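Local coordinates for protein Zn-dependent hydrolase, glyoxylase (Echinicola vietnamensis, PDB 6T5K) that probably hydrolyses beta-lactam antibiotics to substituted beta-amino acids, as a zinc-dependent class B metallo-beta-lactamase, at residues A[79-83]-A[111-117]; A[152-157]-A[168-174]; A[185-191]-A[236-240]. All blocks are in the same frame, centred on the assembly; numbering follows the deposited sequence.

Contact 1: A[79-83]-A[111-117]. With EDO (1,2-ethanediol), chain D; EDO (1,2-ethanediol), chain F.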
ATOM      1  N   THR A  79      10.491   8.308  -4.620  1.00 21.91           N
ATOM      2  CA  THR A  79       9.797   8.747  -3.426  1.00 20.19           C
ATOM      3  C   THR A  79       9.897  10.263  -3.298  1.00 23.02           C
ATOM      4  O   THR A  79       8.931  10.933  -2.920  1.00 22.13           O
ATOM      5  CB  THR A  79      10.330   8.007  -2.192  1.00 20.43           C
ATOM      6  OG1 THR A  79      10.249   6.590  -2.441  1.00 20.73           O
ATOM      7  CG2 THR A  79       9.539   8.324  -0.966  1.00 19.94           C
ATOM      8  N   SER A  80      11.071  10.830  -3.585  1.00 24.29           N
ATOM      9  CA  SER A  80      11.204  12.285  -3.603  1.00 26.54           C
ATOM     10  C   SER A  80      10.263  12.934  -4.617  1.00 26.22           C
ATOM     11  O   SER A  80       9.683  13.993  -4.350  1.00 25.74           O
ATOM     12  CB  SER A  80      12.656  12.663  -3.883  1.00 30.75           C
ATOM     13  OG  SER A  80      13.473  12.129  -2.849  1.00 33.89           O
ATOM     14  N   GLU A  81      10.064  12.294  -5.768  1.00 25.83           N
ATOM     15  CA  GLU A  81       9.116  12.817  -6.746  1.00 25.96           C
ATOM     16  C   GLU A  81       7.699  12.827  -6.185  1.00 24.45           C
ATOM     17  O   GLU A  81       6.948  13.798  -6.362  1.00 26.16           O
ATOM     18  CB  GLU A  81       9.175  11.959  -8.007  1.00 30.09           C
ATOM     19  CG  GLU A  81       8.966  12.691  -9.273  1.00 34.18           C
ATOM     20  CD  GLU A  81       9.098  11.808 -10.493  1.00 34.36           C
ATOM     21  OE1 GLU A  81       8.252  11.961 -11.382  1.00 33.35           O
ATOM     22  OE2 GLU A  81      10.042  10.984 -10.582  1.00 36.55           O
ATOM     23  N   LEU A  82       7.313  11.746  -5.518  1.00 21.69           N
ATOM     24  CA  LEU A  82       6.016  11.705  -4.862  1.00 21.30           C
ATOM     25  C   LEU A  82       5.878  12.845  -3.858  1.00 21.28           C
ATOM     26  O   LEU A  82       4.859  13.535  -3.821  1.00 22.28           O
ATOM     27  CB  LEU A  82       5.851  10.338  -4.196  1.00 21.00           C
ATOM     28  CG  LEU A  82       4.606  10.069  -3.354  1.00 21.91           C
ATOM     29  CD1 LEU A  82       3.322  10.282  -4.148  1.00 24.95           C
ATOM     30  CD2 LEU A  82       4.658   8.647  -2.811  1.00 22.16           C
ATOM     31  N   LEU A  83       6.877  13.021  -2.996  1.00 21.10           N
ATOM     32  CA  LEU A  83       6.773  14.021  -1.948  1.00 20.54           C
ATOM     33  C   LEU A  83       6.772  15.419  -2.538  1.00 23.97           C
ATOM     34  O   LEU A  83       6.100  16.309  -2.014  1.00 23.88           O
ATOM     35  CB  LEU A  83       7.904  13.811  -0.941  1.00 20.94           C
ATOM     36  CG  LEU A  83       7.625  12.614  -0.032  1.00 22.86           C
ATOM     37  CD1 LEU A  83       8.853  12.096   0.645  1.00 23.10           C
ATOM     38  CD2 LEU A  83       6.620  13.037   0.994  1.00 24.85           C
ATOM     39  N   ALA A 111      13.445   9.412   2.463  1.00 20.09           N
ATOM     40  CA  ALA A 111      12.884  10.658   1.966  1.00 20.36           C
ATOM     41  C   ALA A 111      11.801  11.190   2.900  1.00 19.20           C
ATOM     42  O   ALA A 111      11.637  12.401   3.048  1.00 20.33           O
ATOM     43  CB  ALA A 111      12.342  10.465   0.551  1.00 20.56           C
ATOM     44  N   PHE A 112      11.021  10.296   3.504  1.00 19.10           N
ATOM     45  CA  PHE A 112      10.033  10.729   4.482  1.00 18.03           C
ATOM     46  C   PHE A 112      10.714  11.157   5.770  1.00 18.68           C
ATOM     47  O   PHE A 112      10.395  12.214   6.334  1.00 19.08           O
ATOM     48  CB  PHE A 112       9.045   9.598   4.747  1.00 18.53           C
ATOM     49  CG  PHE A 112       8.031   9.424   3.665  1.00 18.43           C
ATOM     50  CD1 PHE A 112       8.299   8.649   2.550  1.00 20.05           C
ATOM     51  CD2 PHE A 112       6.801  10.047   3.752  1.00 19.33           C
ATOM     52  CE1 PHE A 112       7.354   8.490   1.554  1.00 19.98           C
ATOM     53  CE2 PHE A 112       5.868   9.893   2.756  1.00 19.86           C
ATOM     54  CZ  PHE A 112       6.154   9.112   1.657  1.00 19.60           C
ATOM     55  N   HIS A 113      11.680  10.364   6.229  1.00 18.32           N
ATOM     56  CA  HIS A 113      12.339  10.663   7.482  1.00 19.74           C
ATOM     57  C   HIS A 113      13.072  11.990   7.399  1.00 19.55           C
ATOM     58  O   HIS A 113      13.029  12.782   8.339  1.00 21.64           O
ATOM     59  CB  HIS A 113      13.295   9.535   7.811  1.00 19.76           C
ATOM     60  CG  HIS A 113      12.618   8.226   8.064  1.00 20.22           C
ATOM     61  ND1 HIS A 113      13.302   7.034   8.078  1.00 20.36           N
ATOM     62  CD2 HIS A 113      11.318   7.924   8.327  1.00 19.18           C
ATOM     63  CE1 HIS A 113      12.451   6.049   8.322  1.00 20.82           C
ATOM     64  NE2 HIS A 113      11.239   6.560   8.461  1.00 19.11           N
ATOM     65  N   ALA A 114      13.705  12.271   6.270  1.00 19.56           N
ATOM     66  CA  ALA A 114      14.412  13.537   6.105  1.00 20.15           C
ATOM     67  C   ALA A 114      13.495  14.733   6.338  1.00 21.04           C
ATOM     68  O   ALA A 114      13.951  15.803   6.777  1.00 22.49           O
ATOM     69  CB  ALA A 114      14.964  13.595   4.690  1.00 21.31           C
ATOM     70  N   ARG A 115      12.216  14.580   6.027  1.00 21.35           N
ATOM     71  CA  ARG A 115      11.211  15.615   6.191  1.00 21.66           C
ATOM     72  C   ARG A 115      10.496  15.544   7.533  1.00 21.77           C
ATOM     73  O   ARG A 115       9.519  16.278   7.746  1.00 23.22           O
ATOM     74  CB  ARG A 115      10.191  15.511   5.058  1.00 22.78           C
ATOM     75  CG  ARG A 115      10.764  15.865   3.697  1.00 22.37           C
ATOM     76  CD  ARG A 115       9.869  15.362   2.557  1.00 21.51           C
ATOM     77  NE  ARG A 115      10.274  15.912   1.282  1.00 24.24           N
ATOM     78  CZ  ARG A 115      11.256  15.422   0.529  1.00 24.64           C
ATOM     79  NH1 ARG A 115      11.918  14.340   0.913  1.00 23.20           N
ATOM     80  NH2 ARG A 115      11.582  16.032  -0.613  1.00 28.56           N
ATOM     81  N   ASN A 116      10.974  14.698   8.444  1.00 22.32           N
ATOM     82  CA  ASN A 116      10.359  14.551   9.761  1.00 24.31           C
ATOM     83  C   ASN A 116       8.930  14.056   9.652  1.00 21.17           C
ATOM     84  O   ASN A 116       8.107  14.325  10.527  1.00 24.27           O
ATOM     85  CB  ASN A 116      10.521  15.832  10.574  1.00 29.22           C
ATOM     86  CG  ASN A 116      11.983  16.082  10.930  1.00 34.67           C
ATOM     87  OD1 ASN A 116      12.773  15.161  11.146  0.40 35.43           O
ATOM     88  ND2 ASN A 116      12.354  17.364  10.952  1.00 38.73           N
ATOM     89  N   ILE A 117       8.657  13.261   8.627  1.00 18.57           N
ATOM     90  CA  ILE A 117       7.371  12.572   8.496  1.00 17.34           C
ATOM     91  C   ILE A 117       7.532  11.201   9.122  1.00 17.71           C
ATOM     92  O   ILE A 117       8.423  10.445   8.720  1.00 19.50           O
ATOM     93  CB  ILE A 117       6.939  12.457   7.031  1.00 16.65           C
ATOM     94  CG1 ILE A 117       6.849  13.833   6.370  1.00 18.95           C
ATOM     95  CG2 ILE A 117       5.563  11.746   6.949  1.00 18.06           C
ATOM     96  CD1 ILE A 117       6.804  13.792   4.848  1.00 21.14           C
TER
HETATM   97  C1  EDO D1203      15.439  13.641   9.685  1.00 66.60           C
HETATM   98  O1  EDO D1203      15.586  15.052   9.483  1.00 66.27           O
HETATM   99  C2  EDO D1203      16.746  12.922   9.348  1.00 66.91           C
HETATM  100  O2  EDO D1203      16.494  11.591   8.877  1.00 67.86           O
HETATM  101  C1  EDO F1205      16.880   4.203   7.067  1.00 38.15           C
HETATM  102  O1  EDO F1205      16.535   3.313   8.170  1.00 37.84           O
HETATM  103  C2  EDO F1205      15.838   5.296   6.719  1.00 37.04           C
HETATM  104  O2  EDO F1205      16.072   6.650   7.261  1.00 33.21           O
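Leu83 sets CD1 over one face of the Phe112 ring, 3.9 Å from the ring centroid and 7° off the ring normal, a CH-pi contact, while CG2 of Ile117 lies in plane at the ring's edge. CG2 of Thr79 comes to Phe112 CE1 at 3.3 Å, neither over the face nor at the edge; the two side chains cross at about a right angle. The second flat group, the guanidinium of Arg115, carries Leu83 CB 3.8 Å above its plane, offset toward the rim. At its edge NH1 donates to Ala111 O over 2.9 Å (N-H...O angle 155°), which fixes the plane that Leu83 slides against; NE makes a salt bridge with Glu87. With CG anti to its carbonyl carbon (chi1 -76°), Leu83 splits its branches: CD1 points between Phe112 and Arg115, and CD2 touches Phe112 CE2 at 3.7 Å and Ile117 CD1 at 3.9 Å. Ala111 CB completes the apolar patch, 3.8 Å from Thr79 CG2. Thr79 OG1 is hydrogen-bonded to Thr75 O, just before helix 76-88. Phe112 and Leu82 also touch Val69, so the sheet lies beneath both helices. The helix carrying Ala111 and Phe112 ends in a Schellman motif, Asn116 being the C-prime residue with positive phi, and the whole is the packing of two helices on one sheet in the alpha-beta/beta-alpha sandwich of metallo-beta-lactamases.

Contact 2: A[152-157]-A[168-174]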
ATOM      1  N   LYS A 152     -10.804  12.853   8.851  1.00 16.62           N
ATOM      2  CA  LYS A 152     -11.060  11.440   8.666  1.00 15.17           C
ATOM      3  C   LYS A 152      -9.897  10.655   9.245  1.00 15.51           C
ATOM      4  O   LYS A 152      -8.962  11.218   9.837  1.00 16.95           O
ATOM      5  CB  LYS A 152     -11.238  11.153   7.174  1.00 16.42           C
ATOM      6  CG  LYS A 152     -12.428  11.882   6.584  1.00 18.43           C
ATOM      7  CD  LYS A 152     -12.597  11.607   5.104  1.00 20.21           C
ATOM      8  CE  LYS A 152     -13.629  12.515   4.447  1.00 23.79           C
ATOM      9  NZ  LYS A 152     -14.946  12.376   5.152  0.80 26.25           N
ATOM     10  N   ALA A 153      -9.940   9.337   9.046  1.00 16.52           N
ATOM     11  CA  ALA A 153      -8.820   8.498   9.422  1.00 15.27           C
ATOM     12  C   ALA A 153      -8.681   7.358   8.431  1.00 15.15           C
ATOM     13  O   ALA A 153      -9.637   6.981   7.748  1.00 15.96           O
ATOM     14  CB  ALA A 153      -9.017   7.904  10.818  1.00 16.85           C
ATOM     15  N   VAL A 154      -7.482   6.791   8.377  1.00 14.30           N
ATOM     16  CA  VAL A 154      -7.208   5.551   7.674  1.00 14.17           C
ATOM     17  C   VAL A 154      -6.694   4.587   8.728  1.00 14.07           C
ATOM     18  O   VAL A 154      -6.067   4.987   9.711  1.00 16.65           O
ATOM     19  CB  VAL A 154      -6.205   5.769   6.508  1.00 17.39           C
ATOM     20  CG1 VAL A 154      -4.834   6.258   7.034  1.00 18.35           C
ATOM     21  CG2 VAL A 154      -6.139   4.521   5.611  1.00 20.58           C
ATOM     22  N   PHE A 155      -6.955   3.303   8.508  1.00 14.61           N
ATOM     23  CA  PHE A 155      -6.683   2.243   9.468  1.00 14.49           C
ATOM     24  C   PHE A 155      -5.713   1.247   8.864  1.00 15.19           C
ATOM     25  O   PHE A 155      -5.806   0.908   7.683  1.00 17.74           O
ATOM     26  CB  PHE A 155      -8.011   1.571   9.845  1.00 14.25           C
ATOM     27  CG  PHE A 155      -8.962   2.538  10.491  1.00 15.60           C
ATOM     28  CD1 PHE A 155      -8.935   2.743  11.859  1.00 16.79           C
ATOM     29  CD2 PHE A 155      -9.777   3.344   9.710  1.00 17.01           C
ATOM     30  CE1 PHE A 155      -9.746   3.688  12.449  1.00 16.16           C
ATOM     31  CE2 PHE A 155     -10.578   4.299  10.287  1.00 16.37           C
ATOM     32  CZ  PHE A 155     -10.594   4.455  11.664  1.00 16.36           C
ATOM     33  N   VAL A 156      -4.767   0.797   9.669  1.00 13.99           N
ATOM     34  CA  VAL A 156      -3.801  -0.190   9.228  1.00 13.62           C
ATOM     35  C   VAL A 156      -4.034  -1.413  10.090  1.00 14.85           C
ATOM     36  O   VAL A 156      -4.196  -1.276  11.308  1.00 16.89           O
ATOM     37  CB  VAL A 156      -2.353   0.323   9.367  1.00 15.17           C
ATOM     38  CG1 VAL A 156      -1.453  -0.520   8.476  1.00 14.40           C
ATOM     39  CG2 VAL A 156      -2.246   1.803   9.050  1.00 16.79           C
ATOM     40  N   HIS A 157      -4.135  -2.587   9.465  1.00 13.69           N
ATOM     41  CA  HIS A 157      -4.601  -3.757  10.195  1.00 13.83           C
ATOM     42  C   HIS A 157      -3.871  -5.000   9.740  1.00 14.07           C
ATOM     43  O   HIS A 157      -3.708  -5.208   8.542  1.00 14.11           O
ATOM     44  CB  HIS A 157      -6.105  -3.922   9.986  1.00 14.80           C
ATOM     45  CG  HIS A 157      -6.792  -4.801  10.981  1.00 17.06           C
ATOM     46  ND1 HIS A 157      -7.793  -4.330  11.796  1.00 22.38           N
ATOM     47  CD2 HIS A 157      -6.668  -6.120  11.256  1.00 19.50           C
ATOM     48  CE1 HIS A 157      -8.260  -5.322  12.533  1.00 22.23           C
ATOM     49  NE2 HIS A 157      -7.587  -6.413  12.238  1.00 19.31           N
ATOM     50  N   VAL A 168       0.383  -6.095   6.033  1.00 14.55           N
ATOM     51  CA  VAL A 168      -0.779  -5.423   6.587  1.00 13.62           C
ATOM     52  C   VAL A 168      -1.546  -4.748   5.471  1.00 13.61           C
ATOM     53  O   VAL A 168      -1.014  -4.511   4.387  1.00 14.65           O
ATOM     54  CB  VAL A 168      -0.453  -4.395   7.691  1.00 13.86           C
ATOM     55  CG1 VAL A 168       0.180  -5.125   8.857  1.00 15.19           C
ATOM     56  CG2 VAL A 168       0.494  -3.335   7.173  1.00 15.29           C
ATOM     57  N   ILE A 169      -2.798  -4.408   5.767  1.00 14.08           N
ATOM     58  CA  ILE A 169      -3.620  -3.662   4.827  1.00 13.91           C
ATOM     59  C   ILE A 169      -3.848  -2.252   5.348  1.00 13.88           C
ATOM     60  O   ILE A 169      -3.720  -1.963   6.555  1.00 14.48           O
ATOM     61  CB  ILE A 169      -4.942  -4.363   4.443  1.00 14.43           C
ATOM     62  CG1 ILE A 169      -5.841  -4.599   5.658  1.00 14.85           C
ATOM     63  CG2 ILE A 169      -4.605  -5.663   3.762  1.00 14.06           C
ATOM     64  CD1 ILE A 169      -6.593  -3.373   6.086  1.00 16.00           C
ATOM     65  N   GLY A 170      -4.292  -1.388   4.425  1.00 13.44           N
ATOM     66  CA  GLY A 170      -4.817  -0.092   4.795  1.00 13.58           C
ATOM     67  C   GLY A 170      -6.275  -0.017   4.392  1.00 13.95           C
ATOM     68  O   GLY A 170      -6.638  -0.424   3.290  1.00 15.04           O
ATOM     69  N   TYR A 171      -7.120   0.476   5.284  1.00 14.20           N
ATOM     70  CA  TYR A 171      -8.555   0.559   5.054  1.00 14.00           C
ATOM     71  C   TYR A 171      -9.004   1.989   5.292  1.00 14.89           C
ATOM     72  O   TYR A 171      -8.751   2.556   6.358  1.00 14.98           O
ATOM     73  CB  TYR A 171      -9.282  -0.366   6.017  1.00 15.09           C
ATOM     74  CG  TYR A 171     -10.774  -0.243   5.962  1.00 16.32           C
ATOM     75  CD1 TYR A 171     -11.496  -0.454   4.781  1.00 16.43           C
ATOM     76  CD2 TYR A 171     -11.472   0.101   7.103  1.00 17.09           C
ATOM     77  CE1 TYR A 171     -12.879  -0.346   4.786  1.00 19.13           C
ATOM     78  CE2 TYR A 171     -12.828   0.211   7.111  1.00 20.34           C
ATOM     79  CZ  TYR A 171     -13.532  -0.021   5.967  1.00 19.92           C
ATOM     80  OH  TYR A 171     -14.900   0.102   6.011  1.00 22.94           O
ATOM     81  N   PHE A 172      -9.687   2.558   4.306  1.00 14.60           N
ATOM     82  CA  PHE A 172     -10.201   3.926   4.383  1.00 14.90           C
ATOM     83  C   PHE A 172     -11.708   3.845   4.244  1.00 14.09           C
ATOM     84  O   PHE A 172     -12.233   3.733   3.119  1.00 13.99           O
ATOM     85  CB  PHE A 172      -9.622   4.792   3.283  1.00 15.23           C
ATOM     86  CG  PHE A 172     -10.111   6.199   3.321  1.00 15.47           C
ATOM     87  CD1 PHE A 172      -9.883   6.995   4.425  1.00 16.06           C
ATOM     88  CD2 PHE A 172     -10.841   6.704   2.291  1.00 15.68           C
ATOM     89  CE1 PHE A 172     -10.325   8.302   4.456  1.00 17.33           C
ATOM     90  CE2 PHE A 172     -11.278   7.976   2.325  1.00 16.59           C
ATOM     91  CZ  PHE A 172     -11.036   8.779   3.411  1.00 16.80           C
ATOM     92  N   PRO A 173     -12.440   3.904   5.348  1.00 14.67           N
ATOM     93  CA  PRO A 173     -13.856   3.563   5.281  1.00 16.09           C
ATOM     94  C   PRO A 173     -14.695   4.601   4.567  1.00 14.01           C
ATOM     95  O   PRO A 173     -15.723   4.264   3.979  1.00 15.57           O
ATOM     96  CB  PRO A 173     -14.254   3.433   6.756  1.00 18.06           C
ATOM     97  CG  PRO A 173     -13.225   4.289   7.508  1.00 17.84           C
ATOM     98  CD  PRO A 173     -11.952   4.027   6.739  1.00 16.88           C
ATOM     99  N   ASP A 174     -14.318   5.873   4.594  1.00 14.42           N
ATOM    100  CA  ASP A 174     -15.208   6.887   4.024  1.00 15.59           C
ATOM    101  C   ASP A 174     -15.496   6.634   2.551  1.00 15.17           C
ATOM    102  O   ASP A 174     -16.606   6.910   2.079  1.00 17.40           O
ATOM    103  CB  ASP A 174     -14.609   8.269   4.199  1.00 16.28           C
ATOM    104  CG  ASP A 174     -14.555   8.668   5.623  1.00 18.53           C
ATOM    105  OD1 ASP A 174     -13.705   8.083   6.311  1.00 21.71           O
ATOM    106  OD2 ASP A 174     -15.371   9.517   6.045  1.00 21.58           O
TER
HETATM  107  O   HOH W   1     -12.914   8.410   8.777  1.00 17.00           O
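Lys152 runs from its strand along Phe172 to Asp174: CB lies 4.0 Å from Phe172 CE1, CG passes Asp174 OD2, and CD sits at the ring edge, 3.6 Å from Phe172 CZ. There the extended chain bends (chi4 -57°); CE passes Asp174 OD2 at 3.8 Å, and NZ reaches the same OD2 at 3.0 Å, a salt bridge that meets the oxygen from above the carboxylate plane. The other carboxylate oxygen, OD1, accepts from a water that in turn accepts from Ala153 N, so Asp174 is tied to the strand twice. Farther along, the two strands pair antiparallel. Phe155 and Tyr171 exchange backbone hydrogen bonds, the shorter being Tyr171 N to Phe155 O at 2.8 Å, and His157 and Ile169 do the same; Val156 faces Gly170 as the non-hydrogen-bonded pair between them. Tyr171 O also lies at the edge of the Phe155 ring, and Pro173 CD touches Phe155 CD2 at 3.7 Å. On the other face, Val156 CG1 meets Val168 CG2 at 3.7 Å. This hairpin forms the second and third strands of a five-stranded sheet, flanked by strands 144-149 and 177-181; Val154 and Val156 pack toward Phe70 of the larger sheet, whereas Tyr171 stacks on Tyr213 just beyond helix 201-212.

Contact 3: A[185-191]-A[236-240]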
ATOM      1  N   LYS A 185      -3.870  -9.736  -4.980  1.00 14.90           N
ATOM      2  CA  LYS A 185      -3.537  -9.785  -6.396  1.00 15.10           C
ATOM      3  C   LYS A 185      -4.582  -9.089  -7.253  1.00 14.71           C
ATOM      4  O   LYS A 185      -5.771  -9.068  -6.930  1.00 15.06           O
ATOM      5  CB  LYS A 185      -3.405 -11.224  -6.885  1.00 17.71           C
ATOM      6  CG  LYS A 185      -2.373 -12.006  -6.123  1.00 19.19           C
ATOM      7  CD  LYS A 185      -1.012 -11.351  -6.199  1.00 21.96           C
ATOM      8  CE  LYS A 185       0.082 -12.289  -5.642  1.00 25.45           C
ATOM      9  NZ  LYS A 185       1.412 -11.704  -5.720  1.00 30.39           N
ATOM     10  N   ALA A 186      -4.115  -8.484  -8.347  1.00 15.99           N
ATOM     11  CA  ALA A 186      -5.025  -8.005  -9.375  1.00 15.45           C
ATOM     12  C   ALA A 186      -5.819  -9.168  -9.950  1.00 16.70           C
ATOM     13  O   ALA A 186      -5.357 -10.311  -9.967  1.00 17.38           O
ATOM     14  CB  ALA A 186      -4.240  -7.318 -10.493  1.00 16.82           C
ATOM     15  N   ASN A 187      -7.016  -8.858 -10.453  1.00 16.32           N
ATOM     16  CA  ASN A 187      -7.864  -9.881 -11.045  1.00 17.20           C
ATOM     17  C   ASN A 187      -7.122 -10.564 -12.198  1.00 18.26           C
ATOM     18  O   ASN A 187      -6.596  -9.906 -13.099  1.00 20.07           O
ATOM     19  CB  ASN A 187      -9.179  -9.270 -11.539  1.00 18.84           C
ATOM     20  CG  ASN A 187     -10.262 -10.311 -11.759  1.00 20.43           C
ATOM     21  OD1 ASN A 187     -10.252 -11.387 -11.152  1.00 23.10           O
ATOM     22  ND2 ASN A 187     -11.210  -9.986 -12.620  1.00 22.33           N
ATOM     23  N   GLY A 188      -7.066 -11.894 -12.158  1.00 18.05           N
ATOM     24  CA  GLY A 188      -6.407 -12.664 -13.184  1.00 20.16           C
ATOM     25  C   GLY A 188      -4.894 -12.719 -13.074  1.00 21.16           C
ATOM     26  O   GLY A 188      -4.258 -13.366 -13.922  1.00 23.08           O
ATOM     27  N   ALA A 189      -4.295 -12.086 -12.062  1.00 20.64           N
ATOM     28  CA  ALA A 189      -2.845 -12.054 -11.981  1.00 21.05           C
ATOM     29  C   ALA A 189      -2.297 -13.365 -11.429  1.00 21.16           C
ATOM     30  O   ALA A 189      -3.004 -14.166 -10.809  1.00 21.62           O
ATOM     31  CB  ALA A 189      -2.369 -10.923 -11.082  1.00 23.97           C
ATOM     32  N   GLY A 190      -1.010 -13.576 -11.674  1.00 21.91           N
ATOM     33  CA  GLY A 190      -0.325 -14.734 -11.153  1.00 22.21           C
ATOM     34  C   GLY A 190      -0.002 -14.604  -9.673  1.00 23.07           C
ATOM     35  O   GLY A 190      -0.256 -13.586  -9.030  1.00 23.45           O
ATOM     36  N   LYS A 191       0.596 -15.672  -9.135  1.00 24.82           N
ATOM     37  CA  LYS A 191       0.931 -15.705  -7.720  1.00 23.60           C
ATOM     38  C   LYS A 191       2.125 -14.816  -7.382  1.00 23.57           C
ATOM     39  O   LYS A 191       2.313 -14.483  -6.213  1.00 23.09           O
ATOM     40  CB  LYS A 191       1.176 -17.146  -7.270  1.00 24.20           C
ATOM     41  CG  LYS A 191      -0.041 -18.032  -7.345  1.00 23.41           C
ATOM     42  CD  LYS A 191       0.245 -19.420  -6.811  1.00 24.73           C
ATOM     43  CE  LYS A 191      -1.012 -20.251  -6.746  1.00 27.42           C
ATOM     44  NZ  LYS A 191      -0.735 -21.652  -6.400  1.00 30.74           N
ATOM     45  N   GLU A 236      -8.183 -15.023  -2.820  1.00 14.80           N
ATOM     46  CA  GLU A 236      -8.431 -16.193  -1.989  1.00 14.79           C
ATOM     47  C   GLU A 236      -8.484 -17.462  -2.845  1.00 14.74           C
ATOM     48  O   GLU A 236      -7.887 -18.493  -2.493  1.00 16.95           O
ATOM     49  CB  GLU A 236      -9.691 -16.003  -1.166  1.00 15.52           C
ATOM     50  CG  GLU A 236      -9.852 -17.136  -0.191  1.00 18.55           C
ATOM     51  CD  GLU A 236     -11.146 -17.114   0.606  1.00 20.75           C
ATOM     52  OE1 GLU A 236     -11.832 -16.083   0.603  1.00 20.35           O
ATOM     53  OE2 GLU A 236     -11.468 -18.162   1.237  1.00 23.08           O
ATOM     54  N   THR A 237      -9.194 -17.401  -3.975  1.00 16.55           N
ATOM     55  CA  THR A 237      -9.332 -18.576  -4.834  1.00 18.15           C
ATOM     56  C   THR A 237      -7.987 -19.022  -5.392  1.00 17.19           C
ATOM     57  O   THR A 237      -7.706 -20.226  -5.512  1.00 19.12           O
ATOM     58  CB  THR A 237     -10.274 -18.245  -5.987  1.00 20.86           C
ATOM     59  OG1 THR A 237     -11.536 -17.831  -5.448  1.00 21.78           O
ATOM     60  CG2 THR A 237     -10.466 -19.468  -6.913  1.00 21.29           C
ATOM     61  N   LEU A 238      -7.155 -18.058  -5.766  1.00 16.62           N
ATOM     62  CA  LEU A 238      -5.857 -18.366  -6.343  1.00 17.75           C
ATOM     63  C   LEU A 238      -4.995 -19.177  -5.396  1.00 17.78           C
ATOM     64  O   LEU A 238      -4.222 -20.033  -5.844  1.00 19.65           O
ATOM     65  CB  LEU A 238      -5.160 -17.052  -6.689  1.00 18.41           C
ATOM     66  CG  LEU A 238      -3.783 -17.099  -7.347  1.00 19.42           C
ATOM     67  CD1 LEU A 238      -3.866 -17.750  -8.717  1.00 21.11           C
ATOM     68  CD2 LEU A 238      -3.238 -15.671  -7.414  1.00 19.45           C
ATOM     69  N   PHE A 239      -5.109 -18.918  -4.093  1.00 17.40           N
ATOM     70  CA  PHE A 239      -4.286 -19.600  -3.115  1.00 18.53           C
ATOM     71  C   PHE A 239      -5.019 -20.678  -2.331  1.00 22.16           C
ATOM     72  O   PHE A 239      -4.421 -21.295  -1.449  1.00 24.87           O
ATOM     73  CB  PHE A 239      -3.670 -18.574  -2.171  1.00 18.25           C
ATOM     74  CG  PHE A 239      -2.589 -17.754  -2.821  1.00 16.41           C
ATOM     75  CD1 PHE A 239      -1.330 -18.282  -3.051  1.00 17.61           C
ATOM     76  CD2 PHE A 239      -2.853 -16.463  -3.237  1.00 15.80           C
ATOM     77  CE1 PHE A 239      -0.337 -17.532  -3.665  1.00 18.34           C
ATOM     78  CE2 PHE A 239      -1.866 -15.696  -3.852  1.00 16.94           C
ATOM     79  CZ  PHE A 239      -0.604 -16.221  -4.059  1.00 17.31           C
ATOM     80  N   LYS A 240      -6.277 -20.951  -2.649  1.00 23.10           N
ATOM     81  CA  LYS A 240      -7.057 -21.869  -1.824  1.00 28.90           C
ATOM     82  C   LYS A 240      -6.477 -23.268  -1.914  1.00 30.19           C
ATOM     83  O   LYS A 240      -5.905 -23.635  -2.940  1.00 31.46           O
ATOM     84  CB  LYS A 240      -8.521 -21.888  -2.251  1.00 35.99           C
ATOM     85  CG  LYS A 240      -9.455 -22.140  -1.084  1.00 43.46           C
ATOM     86  CD  LYS A 240     -10.916 -22.149  -1.502  1.00 47.75           C
ATOM     87  CE  LYS A 240     -11.412 -20.757  -1.850  1.00 51.60           C
ATOM     88  NZ  LYS A 240     -12.916 -20.734  -1.875  1.00 54.01           N
ATOM     89  OXT LYS A 240      -6.561 -24.052  -0.964  1.00 30.60           O
TER
HETATM   90  O   HOH W   2      -3.256 -22.735  -4.908  1.00 34.05           O
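Ala189 is held at both ends of its backbone: Ala189 N donates to Ala186 O at 2.9 Å and closes a type II beta turn, with Gly188 at the position of positive phi, and Ala189 O takes a hydrogen bond from Tyr234 OH while also meeting Leu238 CD2 at 3.7 Å. The turn belongs to the loop that follows the zinc ligand Cys182, and it is packed here against the C-terminal helix 230-239. Lys185 leads into it. Bent at chi2 (-58°), its chain carries CG past Leu238 CD2 at 4.0 Å and CE to the edge of the Phe239 ring, and NZ donates to Lys191 O at 3.0 Å from well above the carbonyl plane, a bond that spans the loop. CG of Leu238 stands anti to the backbone N, which turns CD2 to the carbonyls of Ala189 and Gly190 and to Lys191 CG. The Phe239 ring is stacked with Trp202 of helix 201-212, so the loop and both helices meet round it. Lys191, extended beyond CG, slides past Phe239 in the opposite direction, CD lying obliquely 3.7 Å from Phe239 CE1. Farther out, Lys191 CE touches Leu238 O at 3.3 Å, and NZ donates to a water 3.1 Å away.

How the contacts relate
The three contacts follow one another along the chain and touch nowhere. Contact 1 packs two helices together beside the larger sheet, contact 2 is a hairpin of the smaller sheet, and contact 3 ties a loop to the C-terminal helix; contacts 1 and 3 lie on opposite sides of the chain's centre, their centres 32 Å apart. Contact 2 comes within about 10 Å of contact 3 and 12 Å of contact 1, nearest atoms. Their distances to the two-zinc site differ: the side chain of Lys185 in contact 3 is about 7 Å from a zinc ion, that of Val168 in contact 2 about 11 Å, and that of Thr79 in contact 1 about 10 Å from the side chain of the zinc ligand Asp104.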